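Transketolase (Campylobacter jejuni, PDB 3L84) belongs to the transketolase family, whose members are multidomain enzymes that bind thiamine diphosphate. Local coordinates at residues A[208-213]-A[221-226]. Residues are numbered along the deposited sequence; the frame is centred on the assembly and turned at random.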
ATOM      1  N   GLU A 208     -13.168 -25.471  -1.105  1.00  9.11           N
ATOM      2  CA  GLU A 208     -12.853 -26.871  -1.407  1.00  8.88           C
ATOM      3  C   GLU A 208     -11.493 -26.926  -2.081  1.00  8.79           C
ATOM      4  O   GLU A 208     -11.235 -26.119  -2.992  1.00 10.41           O
ATOM      5  CB  GLU A 208     -13.892 -27.483  -2.339  1.00  9.75           C
ATOM      6  CG  GLU A 208     -13.565 -28.949  -2.727  1.00 12.42           C
ATOM      7  CD  GLU A 208     -14.659 -29.674  -3.491  1.00 14.94           C
ATOM      8  OE1 GLU A 208     -15.633 -29.069  -3.984  1.00 15.48           O
ATOM      9  OE2 GLU A 208     -14.530 -30.918  -3.623  1.00 16.78           O
ATOM     10  N   VAL A 209     -10.634 -27.854  -1.667  1.00  7.74           N
ATOM     11  CA  VAL A 209      -9.265 -27.913  -2.145  1.00  8.30           C
ATOM     12  C   VAL A 209      -8.943 -29.249  -2.818  1.00  8.21           C
ATOM     13  O   VAL A 209      -9.104 -30.300  -2.197  1.00  9.34           O
ATOM     14  CB  VAL A 209      -8.258 -27.639  -1.016  1.00  9.08           C
ATOM     15  CG1 VAL A 209      -6.831 -27.729  -1.597  1.00 10.23           C
ATOM     16  CG2 VAL A 209      -8.528 -26.270  -0.343  1.00  9.14           C
ATOM     17  N   LEU A 210      -8.509 -29.193  -4.071  1.00  7.72           N
ATOM     18  CA  LEU A 210      -8.107 -30.371  -4.847  1.00  7.99           C
ATOM     19  C   LEU A 210      -6.618 -30.272  -5.104  1.00  9.46           C
ATOM     20  O   LEU A 210      -6.100 -29.170  -5.273  1.00 10.55           O
ATOM     21  CB  LEU A 210      -8.879 -30.396  -6.186  1.00  8.16           C
ATOM     22  CG  LEU A 210     -10.404 -30.334  -6.021  1.00  9.76           C
ATOM     23  CD1 LEU A 210     -11.155 -30.213  -7.384  1.00  9.94           C
ATOM     24  CD2 LEU A 210     -10.910 -31.492  -5.236  1.00 14.51           C
ATOM     25  N   SER A 211      -5.918 -31.397  -5.161  1.00  9.40           N
ATOM     26  CA  SER A 211      -4.482 -31.449  -5.364  1.00 10.40           C
ATOM     27  C   SER A 211      -4.162 -32.415  -6.480  1.00 10.19           C
ATOM     28  O   SER A 211      -4.549 -33.610  -6.388  1.00 11.47           O
ATOM     29  CB  SER A 211      -3.790 -31.917  -4.088  1.00 11.39           C
ATOM     30  OG  SER A 211      -4.003 -30.959  -3.044  1.00 15.96           O
ATOM     31  N   ILE A 212      -3.519 -31.927  -7.537  1.00  9.18           N
ATOM     32  CA  ILE A 212      -3.232 -32.696  -8.754  1.00  9.38           C
ATOM     33  C   ILE A 212      -1.793 -32.544  -9.233  1.00  8.35           C
ATOM     34  O   ILE A 212      -1.062 -31.620  -8.820  1.00  8.84           O
ATOM     35  CB  ILE A 212      -4.144 -32.277  -9.932  1.00  9.88           C
ATOM     36  CG1 ILE A 212      -3.849 -30.857 -10.431  1.00  9.46           C
ATOM     37  CG2 ILE A 212      -5.627 -32.440  -9.554  1.00 12.70           C
ATOM     38  CD1 ILE A 212      -4.591 -30.494 -11.689  1.00 10.69           C
ATOM     39  N   ASN A 213      -1.432 -33.447 -10.143  1.00  8.82           N
ATOM     40  CA  ASN A 213      -0.265 -33.345 -11.015  1.00  9.04           C
ATOM     41  C   ASN A 213      -0.708 -32.499 -12.209  1.00  8.26           C
ATOM     42  O   ASN A 213      -1.551 -32.897 -13.028  1.00  9.09           O
ATOM     43  CB  ASN A 213       0.174 -34.747 -11.461  1.00  8.48           C
ATOM     44  CG  ASN A 213       1.348 -34.748 -12.416  1.00 11.00           C
ATOM     45  OD1 ASN A 213       1.678 -33.763 -13.021  1.00 12.09           O
ATOM     46  ND2 ASN A 213       1.990 -35.920 -12.552  1.00 16.52           N
ATOM     47  N   ASN A 221      -8.335 -32.664 -16.060  1.00  9.01           N
ATOM     48  CA  ASN A 221      -9.709 -32.700 -16.520  1.00  9.23           C
ATOM     49  C   ASN A 221     -10.653 -33.095 -15.375  1.00  8.70           C
ATOM     50  O   ASN A 221     -11.670 -32.431 -15.162  1.00  8.34           O
ATOM     51  CB  ASN A 221      -9.881 -33.635 -17.705  1.00  8.79           C
ATOM     52  CG  ASN A 221     -11.258 -33.600 -18.247  1.00 10.32           C
ATOM     53  OD1 ASN A 221     -11.719 -32.576 -18.729  1.00 11.23           O
ATOM     54  ND2 ASN A 221     -11.938 -34.746 -18.215  1.00 14.93           N
ATOM     55  N   LYS A 222     -10.284 -34.126 -14.611  1.00  8.60           N
ATOM     56  CA  LYS A 222     -11.119 -34.590 -13.513  1.00  9.57           C
ATOM     57  C   LYS A 222     -11.238 -33.488 -12.448  1.00  8.95           C
ATOM     58  O   LYS A 222     -12.309 -33.283 -11.894  1.00  9.75           O
ATOM     59  CB  LYS A 222     -10.529 -35.866 -12.900  1.00  9.27           C
ATOM     60  CG  LYS A 222     -11.354 -36.445 -11.772  1.00 14.76           C
ATOM     61  CD  LYS A 222     -10.750 -37.728 -11.221  1.00 18.49           C
ATOM     62  CE  LYS A 222     -11.574 -38.272 -10.075  1.00 21.04           C
ATOM     63  NZ  LYS A 222     -11.269 -39.719  -9.829  1.00 23.89           N
ATOM     64  N   ALA A 223     -10.154 -32.780 -12.163  1.00  9.02           N
ATOM     65  CA  ALA A 223     -10.181 -31.707 -11.172  1.00  9.16           C
ATOM     66  C   ALA A 223     -11.093 -30.568 -11.609  1.00  8.54           C
ATOM     67  O   ALA A 223     -11.851 -30.014 -10.814  1.00  8.36           O
ATOM     68  CB  ALA A 223      -8.756 -31.179 -10.898  1.00  9.66           C
ATOM     69  N   LEU A 224     -11.032 -30.224 -12.878  1.00  8.77           N
ATOM     70  CA  LEU A 224     -11.885 -29.172 -13.407  1.00  8.94           C
ATOM     71  C   LEU A 224     -13.338 -29.573 -13.360  1.00  9.17           C
ATOM     72  O   LEU A 224     -14.186 -28.773 -12.991  1.00  8.94           O
ATOM     73  CB  LEU A 224     -11.456 -28.781 -14.817  1.00  9.76           C
ATOM     74  CG  LEU A 224     -10.169 -27.965 -14.894  1.00  9.54           C
ATOM     75  CD1 LEU A 224      -9.713 -27.779 -16.354  1.00 10.48           C
ATOM     76  CD2 LEU A 224     -10.317 -26.590 -14.202  1.00 10.38           C
ATOM     77  N   GLU A 225     -13.660 -30.828 -13.703  1.00  8.94           N
ATOM     78  CA  GLU A 225     -15.046 -31.274 -13.609  0.50  9.65           C
ATOM     79  C   GLU A 225     -15.541 -31.211 -12.167  1.00  9.48           C
ATOM     80  O   GLU A 225     -16.655 -30.770 -11.911  1.00  8.66           O
ATOM     81  CB  GLU A 225     -15.220 -32.683 -14.178  0.50 10.29           C
ATOM     82  CG  GLU A 225     -15.021 -32.775 -15.691  0.50 12.41           C
ATOM     83  CD  GLU A 225     -16.119 -32.081 -16.505  0.50 16.76           C
ATOM     84  OE1 GLU A 225     -16.865 -31.242 -15.955  0.50 21.11           O
ATOM     85  OE2 GLU A 225     -16.230 -32.371 -17.717  0.50 19.76           O
ATOM     86  N   GLN A 226     -14.722 -31.654 -11.220  1.00  9.70           N
ATOM     87  CA  GLN A 226     -15.099 -31.583  -9.808  1.00 10.10           C
ATOM     88  C   GLN A 226     -15.238 -30.125  -9.332  1.00  9.47           C
ATOM     89  O   GLN A 226     -16.214 -29.776  -8.643  1.00  9.98           O
ATOM     90  CB  GLN A 226     -14.051 -32.296  -8.973  1.00 11.41           C
ATOM     91  CG  GLN A 226     -14.359 -32.375  -7.504  1.00 17.91           C
ATOM     92  CD  GLN A 226     -13.523 -33.435  -6.814  1.00 25.03           C
ATOM     93  OE1 GLN A 226     -12.640 -34.057  -7.437  1.00 31.24           O
ATOM     94  NE2 GLN A 226     -13.806 -33.668  -5.531  1.00 28.90           N
TER
HETATM   95  O   HOH W   1     -17.002 -30.463  -6.058  1.00 19.34           O
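Q226 lies against L210 where helix 217-228 runs back, nearly antiparallel, over strand 208-213. These two elements open a beta-alpha-beta unit that strand 234-239 completes, with 208-213 at the edge of the parallel sheet in the thiamine diphosphate binding domain. From CB outward, the Q226 side chain is laid along L210: its CB sits 3.9 Å from L210 CD1, and CG, placed anti to the backbone N (chi1 -176°), keeps to the same methyl. Because the chain stays extended, the amide reaches the other methyl, and L210 CD2 sits over the face of the amide, 3.6 Å from Q226 CD. Q226 NE2 then gives E208 OE2 a weak, bent hydrogen bond, 3.4 Å long. Carboxylate and amide planes stand 78° apart. The other carboxylate oxygen, E208 OE1, has two partners, S230 OG and a water 2.8 Å away that also donates to Q226 O, bridging strand to helix. One turn back, A223 has just a methyl group facing the strand, and the backbones are closest here, 6.8 Å between A223 CA and L210 CA. L210 CD1 meets A223 O at 3.5 Å, while I212 CG2 touches A223 CB at 3.6 Å.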